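PDB 2YGK: NURA from Sulfolobus solfataricus, which processes DNA ends as a manganese-dependent nuclease, probably resecting the 5' strand together with HerA during double-strand break repair. Local coordinates for residues A[127-132]-A[287-292]; A[208-213]-A[217-222]; A[260-263]-A[268-271]. All coordinates share one frame; numbering follows the deposited sequence.

In the fold
The three contacts lie in one NurA domain, and interaction 3, the hairpin contact 260-263/268-271, sits between the other two. The helix segment 217-222 of interaction 2 covers the Tyr260 side of this hairpin, where Arg262 NH2 probably bonds Leu220 O. On the Thr261 side lies the helix segment 287-292 of interaction 1, with Met287 against Thr261. The centres of interactions 2 and 3 are about 12 Å apart, those of interactions 1 and 3 about 13 Å. Interactions 1 and 2 do not touch; their centres are about 25 Å apart. The bound manganese ion, held by Asp58 and Asp133, is about 11 Å from the side chain of Leu131 in interaction 1 and about 13 Å from that of Arg268 in interaction 3.

Interaction 1: A[127-132]-A[287-292]; sequences GDYILM and MDRLSG
Tyr129 and Arg289 meet through their polar ends, Arg289 NH1 standing 2.6 Å from Tyr129 OH at the edge of the ring and in its plane. The bond is weak despite this distance, because the N-H...O angle is only 120°. Tyr129 CG stands beside the backbone N and anti to the carbonyl carbon (chi1 -68°), which points the ring to the helix. The arginine comes in roughly perpendicular to the tyrosine, with ring and guanidinium planes 54° apart, so they do not stack. Arg289 is extended from CG to NE, which carries its head group away from the helix to the hydroxyl, while its CD passes 4.0 Å from Tyr129 CE2. A phenylalanine in place of Tyr129 would keep the ring but is likely to leave Arg289 NH1 without the hydroxyl it approaches, and the arginine head freer to turn. NH1 also has a long, weak ion pair with Glu285.

Here helix 280-291 packs on the central sheet of a domain grouped with the RNase H-like nucleases, and strand 129-133 ends in Asp133, a manganese ligand. Deeper in the contact, the two leucines run antiparallel past one another, Leu131 CD1 lying 4.1 Å from Leu290 CD2. Both branched side chains also rest on Phe54 of the adjoining strand, where apolar groups suit the burial.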
# COMPACT_ATOMS: atom_id res chain seq x y z
N GLY A 127 11.71 -2.88 32.71
CA GLY A 127 12.79 -1.95 32.37
C GLY A 127 12.60 -0.56 32.96
O GLY A 127 11.63 -0.30 33.65
N ASP A 128 13.55 0.32 32.68
CA ASP A 128 13.46 1.69 33.12
C ASP A 128 12.72 2.52 32.09
O ASP A 128 12.06 3.50 32.42
CB ASP A 128 14.86 2.28 33.33
CG ASP A 128 15.69 1.49 34.36
OD1 ASP A 128 15.15 1.16 35.44
OD2 ASP A 128 16.88 1.20 34.08
N TYR A 129 12.90 2.15 30.82
CA TYR A 129 12.19 2.78 29.74
C TYR A 129 11.64 1.71 28.78
O TYR A 129 12.14 0.57 28.73
CB TYR A 129 13.12 3.67 28.95
CG TYR A 129 13.63 4.91 29.64
CD1 TYR A 129 12.95 6.12 29.50
CD2 TYR A 129 14.83 4.91 30.33
CE1 TYR A 129 13.42 7.30 30.08
CE2 TYR A 129 15.32 6.10 30.93
CZ TYR A 129 14.61 7.30 30.80
OH TYR A 129 15.06 8.49 31.37
N ILE A 130 10.60 2.10 28.04
CA ILE A 130 10.02 1.24 27.02
C ILE A 130 10.17 1.95 25.70
O ILE A 130 9.79 3.10 25.58
CB ILE A 130 8.53 0.99 27.27
CG1 ILE A 130 8.32 0.32 28.62
CG2 ILE A 130 7.92 0.09 26.18
CD1 ILE A 130 6.88 0.13 28.92
N LEU A 131 10.75 1.28 24.72
CA LEU A 131 10.89 1.85 23.39
C LEU A 131 9.91 1.18 22.45
O LEU A 131 10.01 -0.01 22.18
CB LEU A 131 12.30 1.61 22.86
CG LEU A 131 13.40 1.95 23.83
CD1 LEU A 131 14.75 1.74 23.16
CD2 LEU A 131 13.21 3.42 24.29
N MSE A 132 8.96 1.96 21.94
CA MSE A 132 8.09 1.54 20.87
C MSE A 132 8.62 2.07 19.54
O MSE A 132 9.19 3.17 19.50
CB MSE A 132 6.67 2.11 21.03
CG MSE A 132 6.06 1.98 22.42
SE MSE A 132 5.54 0.19 22.89
CE MSE A 132 4.44 -0.25 21.38
N MSE A 287 19.09 11.03 25.82
CA MSE A 287 20.06 10.80 24.77
C MSE A 287 21.22 9.95 25.28
O MSE A 287 21.66 9.02 24.63
CB MSE A 287 20.60 12.13 24.25
CG MSE A 287 19.60 12.89 23.44
SE MSE A 287 20.29 14.55 22.78
CE MSE A 287 21.86 14.02 21.76
N ASP A 288 21.74 10.32 26.44
CA ASP A 288 22.94 9.71 27.00
C ASP A 288 22.71 8.26 27.27
O ASP A 288 23.52 7.42 26.90
CB ASP A 288 23.34 10.43 28.29
CG ASP A 288 24.08 11.73 28.03
OD1 ASP A 288 24.39 12.00 26.84
OD2 ASP A 288 24.36 12.49 29.01
N ARG A 289 21.58 7.96 27.89
CA ARG A 289 21.13 6.59 28.13
C ARG A 289 20.82 5.78 26.86
O ARG A 289 21.19 4.61 26.75
CB ARG A 289 19.91 6.61 29.06
CG ARG A 289 20.23 7.15 30.44
CD ARG A 289 18.99 7.65 31.10
NE ARG A 289 19.21 7.98 32.52
CZ ARG A 289 18.31 8.58 33.30
NH1 ARG A 289 17.13 8.97 32.83
NH2 ARG A 289 18.60 8.82 34.56
N LEU A 290 20.13 6.39 25.90
CA LEU A 290 19.91 5.70 24.62
C LEU A 290 21.21 5.42 23.87
O LEU A 290 21.34 4.37 23.24
CB LEU A 290 19.04 6.50 23.69
CG LEU A 290 17.57 6.53 24.02
CD1 LEU A 290 16.91 7.65 23.23
CD2 LEU A 290 17.00 5.14 23.74
N SER A 291 22.16 6.37 23.92
CA SER A 291 23.44 6.18 23.25
C SER A 291 24.14 4.90 23.73
O SER A 291 24.85 4.24 22.97
CB SER A 291 24.35 7.43 23.41
OG SER A 291 23.87 8.59 22.69
N GLY A 292 23.93 4.50 24.97
CA GLY A 292 24.59 3.33 25.51
C GLY A 292 24.03 2.00 25.05
O GLY A 292 24.61 0.96 25.34

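Interaction 2: A[208-213]-A[217-222]; sequences DLFGTD and ITVLEL
Phe210 extends from the loop 208-213 toward the helix segment 217-222 and meets it with one ring face and its edge at CZ. From CB, the first torsion sets CG beside the backbone N (chi1 -54°), turning the ring to the helix. Phe210 CG itself stands 4.1 Å from Val219 CG1. Along the near side of the ring the approach tightens: Phe210 CE2 comes to 3.3 Å from Val219 CG1, with CD2 nearly as close. Val219 CG1 therefore makes a CH-pi contact, 3.7 Å from the Phe210 ring centroid and 27° off the normal, displaced toward the rim. At the tip, Phe210 CZ meets Leu220 CD2 at 4.0 Å, and this methyl comes in at the ring's edge, near its plane. The opposite face carries Leu209 CB, 3.8 Å above the plane of the Phe210 ring, so both faces have apolar neighbours, to which a flat aromatic offers a broad surface. A beta-branched valine suits the helix side because its two methyls can serve two partners.

The second methyl, Val219 CG2, lies 4.2 Å from Thr212 OG1, a loose contact; the hydroxyl is instead bonded to Tyr214 O, within the turn that leads into the helix.

Around this pair, Val219 also packs on Ile31 and Val35 of helix 17-38, whose Tyr38 ring meets that of Phe210. Leu209 leans on strand 228-236 and Leu220 on Tyr260 of strand 255-262, so that loop and helix are wedged between helix 17-38 and the sheet.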
# COMPACT_ATOMS: atom_id res chain seq x y z
N ASP A 208 5.81 20.98 12.59
CA ASP A 208 5.63 21.86 13.73
C ASP A 208 6.75 22.84 13.81
O ASP A 208 6.51 24.01 14.11
CB ASP A 208 5.59 21.06 15.03
CG ASP A 208 4.25 20.38 15.24
OD1 ASP A 208 3.23 21.11 15.34
OD2 ASP A 208 4.22 19.12 15.31
N LEU A 209 7.97 22.39 13.56
CA LEU A 209 9.13 23.26 13.74
C LEU A 209 9.22 24.32 12.67
O LEU A 209 9.05 25.51 12.97
CB LEU A 209 10.45 22.47 13.80
CG LEU A 209 10.79 21.82 15.13
CD1 LEU A 209 12.20 21.27 15.04
CD2 LEU A 209 10.63 22.82 16.28
N PHE A 210 9.47 23.90 11.44
CA PHE A 210 9.86 24.80 10.37
C PHE A 210 8.74 25.17 9.42
O PHE A 210 8.86 26.17 8.72
CB PHE A 210 10.99 24.18 9.56
CG PHE A 210 12.15 23.76 10.39
CD1 PHE A 210 12.98 24.71 10.97
CD2 PHE A 210 12.44 22.43 10.56
CE1 PHE A 210 14.08 24.32 11.73
CE2 PHE A 210 13.53 22.03 11.33
CZ PHE A 210 14.36 22.98 11.90
N GLY A 211 7.68 24.38 9.36
CA GLY A 211 6.51 24.71 8.54
C GLY A 211 6.81 24.87 7.06
O GLY A 211 6.44 25.88 6.45
N THR A 212 7.50 23.88 6.49
CA THR A 212 7.94 23.93 5.10
C THR A 212 7.28 22.81 4.30
O THR A 212 6.51 22.02 4.84
CB THR A 212 9.47 23.81 5.00
OG1 THR A 212 9.89 22.48 5.31
CG2 THR A 212 10.16 24.81 5.94
N ASP A 213 7.60 22.75 3.01
CA ASP A 213 7.05 21.73 2.14
C ASP A 213 7.61 20.36 2.47
O ASP A 213 7.00 19.36 2.12
CB ASP A 213 7.34 22.04 0.66
CG ASP A 213 6.53 23.21 0.13
OD1 ASP A 213 5.40 23.44 0.61
OD2 ASP A 213 7.02 23.88 -0.80
N ILE A 217 12.22 16.51 10.08
CA ILE A 217 13.21 15.48 10.29
C ILE A 217 14.16 15.47 9.11
O ILE A 217 15.35 15.24 9.31
CB ILE A 217 12.56 14.09 10.53
CG1 ILE A 217 13.58 13.10 11.13
CG2 ILE A 217 11.94 13.54 9.25
CD1 ILE A 217 13.00 11.68 11.46
N THR A 218 13.65 15.77 7.91
CA THR A 218 14.49 15.85 6.71
C THR A 218 15.30 17.15 6.68
O THR A 218 16.46 17.18 6.27
CB THR A 218 13.63 15.77 5.44
OG1 THR A 218 12.91 14.53 5.43
CG2 THR A 218 14.48 15.88 4.21
N VAL A 219 14.67 18.24 7.11
CA VAL A 219 15.37 19.51 7.29
C VAL A 219 16.58 19.36 8.22
O VAL A 219 17.66 19.81 7.89
CB VAL A 219 14.40 20.62 7.79
CG1 VAL A 219 15.13 21.71 8.45
CG2 VAL A 219 13.65 21.21 6.64
N LEU A 220 16.43 18.69 9.36
CA LEU A 220 17.56 18.52 10.29
C LEU A 220 18.70 17.62 9.81
O LEU A 220 19.85 17.75 10.23
CB LEU A 220 17.08 17.97 11.63
CG LEU A 220 16.11 18.85 12.40
CD1 LEU A 220 15.37 18.00 13.42
CD2 LEU A 220 16.86 20.06 13.03
N GLU A 221 18.38 16.67 8.94
CA GLU A 221 19.38 15.74 8.42
C GLU A 221 20.18 16.43 7.36
O GLU A 221 21.35 16.12 7.18
CB GLU A 221 18.72 14.49 7.86
CG GLU A 221 18.14 13.55 8.94
CD GLU A 221 17.35 12.37 8.36
OE1 GLU A 221 17.36 12.16 7.13
OE2 GLU A 221 16.72 11.64 9.17
N LEU A 222 19.56 17.38 6.67
CA LEU A 222 20.27 18.11 5.64
C LEU A 222 21.21 19.13 6.24
O LEU A 222 22.39 19.18 5.84
CB LEU A 222 19.30 18.80 4.67
CG LEU A 222 18.61 17.87 3.67
CD1 LEU A 222 17.76 18.71 2.80
CD2 LEU A 222 19.62 17.09 2.84

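Interaction 3: A[260-263]-A[268-271]; sequences YTRL and RVIR
Strands 255-262 and 270-275 form an antiparallel beta hairpin, and the contact lies at its turn end. Thr261 and Ile270 are the hydrogen-bonded pair: Thr261 N gives to Ile270 O at 2.9 Å and Ile270 N gives to Thr261 O at 2.8 Å, both with N-H...O angles of 163°. Each carbonyl also receives a CA-H...O contact, Ile270 O from Tyr260 CA and Thr261 O from Val269 CA.

On the face bearing Thr261 and Ile270, the two side chains run alongside each other, Thr261 CG2 being 3.5 Å from Ile270 CG1. The threonine places this methyl between its backbone N and carbonyl carbon, while OG1, anti to the N (chi1 -177°), is bonded to Gly228 O on the adjoining strand; one beta-branched residue thus serves both an apolar and a polar neighbour. Ile270 CD1 reaches on to Leu263 CD1 at 4.1 Å.

The other face carries Tyr260 and Arg271, the non-hydrogen-bonded pair. Tyr260 CE1 rests against Arg271 CB at 3.7 Å, so the ring meets the aliphatic base of the arginine. The head of Arg271 is held by Asp273 and Ser204.

Nearer the turn, Arg262 bends at chi3 (-67°) and lays one guanidinium face over Val269 CG2, which is 3.3 Å from Arg262 NH2. The rim of that buried cation bonds Lys267 O through NE, Thr224 OG1 and Lys226 O through NH1, and Leu220 O through NH2, so a long side chain with several N-H groups suits the place.

Together with strand 228-236, which borders strand 255-262, the hairpin makes an antiparallel meander, the part of the mixed sheet that leads on through strand 197-201 to the parallel strands carrying the manganese ligands.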
# COMPACT_ATOMS: atom_id res chain seq x y z
N TYR A 260 13.43 15.97 18.18
CA TYR A 260 14.24 15.23 17.25
C TYR A 260 15.63 15.15 17.80
O TYR A 260 16.15 16.11 18.34
CB TYR A 260 14.28 15.95 15.95
CG TYR A 260 12.95 15.95 15.28
CD1 TYR A 260 12.53 14.84 14.50
CD2 TYR A 260 12.10 17.03 15.40
CE1 TYR A 260 11.31 14.84 13.86
CE2 TYR A 260 10.86 17.04 14.73
CZ TYR A 260 10.47 15.93 13.98
OH TYR A 260 9.25 15.94 13.32
N THR A 261 16.26 14.00 17.69
CA THR A 261 17.61 13.88 18.23
C THR A 261 18.40 13.07 17.23
O THR A 261 17.84 12.28 16.47
CB THR A 261 17.60 13.16 19.64
OG1 THR A 261 18.94 13.10 20.21
CG2 THR A 261 16.99 11.80 19.52
N ARG A 262 19.70 13.36 17.22
CA ARG A 262 20.70 12.56 16.58
C ARG A 262 21.56 12.10 17.70
O ARG A 262 22.13 12.95 18.40
CB ARG A 262 21.53 13.42 15.61
CG ARG A 262 22.72 12.65 15.00
CD ARG A 262 23.50 13.49 14.03
NE ARG A 262 22.77 13.86 12.80
CZ ARG A 262 22.34 15.08 12.45
NH1 ARG A 262 22.53 16.12 13.24
NH2 ARG A 262 21.71 15.26 11.29
N LEU A 263 21.70 10.79 17.88
CA LEU A 263 22.43 10.20 19.01
C LEU A 263 23.93 10.16 18.79
O LEU A 263 24.68 10.02 19.76
CB LEU A 263 21.96 8.78 19.30
CG LEU A 263 20.47 8.76 19.65
CD1 LEU A 263 19.99 7.37 19.55
CD2 LEU A 263 20.14 9.38 21.02
N ARG A 268 21.65 9.31 11.53
CA ARG A 268 20.28 9.66 11.23
C ARG A 268 19.72 10.46 12.37
O ARG A 268 20.23 10.38 13.47
CB ARG A 268 19.46 8.38 11.07
CG ARG A 268 19.45 7.54 12.36
CD ARG A 268 18.42 6.47 12.31
NE ARG A 268 18.80 5.45 11.35
CZ ARG A 268 18.11 5.12 10.26
NH1 ARG A 268 16.96 5.72 9.95
NH2 ARG A 268 18.58 4.15 9.47
N VAL A 269 18.68 11.23 12.10
CA VAL A 269 17.91 11.88 13.13
C VAL A 269 16.67 11.03 13.33
O VAL A 269 16.04 10.56 12.34
CB VAL A 269 17.50 13.29 12.69
CG1 VAL A 269 16.58 13.93 13.72
CG2 VAL A 269 18.75 14.20 12.41
N ILE A 270 16.29 10.85 14.60
CA ILE A 270 15.04 10.17 14.95
C ILE A 270 14.10 11.12 15.69
O ILE A 270 14.55 12.10 16.31
CB ILE A 270 15.31 8.96 15.83
CG1 ILE A 270 15.92 9.37 17.17
CG2 ILE A 270 16.24 8.00 15.14
CD1 ILE A 270 16.25 8.19 18.12
N ARG A 271 12.79 10.85 15.61
CA ARG A 271 11.76 11.56 16.36
C ARG A 271 11.47 10.81 17.65
O ARG A 271 11.30 9.59 17.64
CB ARG A 271 10.48 11.62 15.56
CG ARG A 271 9.39 12.50 16.20
CD ARG A 271 8.05 12.34 15.48
NE ARG A 271 6.99 13.05 16.21
CZ ARG A 271 6.15 13.95 15.68
NH1 ARG A 271 6.19 14.30 14.38
NH2 ARG A 271 5.26 14.53 16.48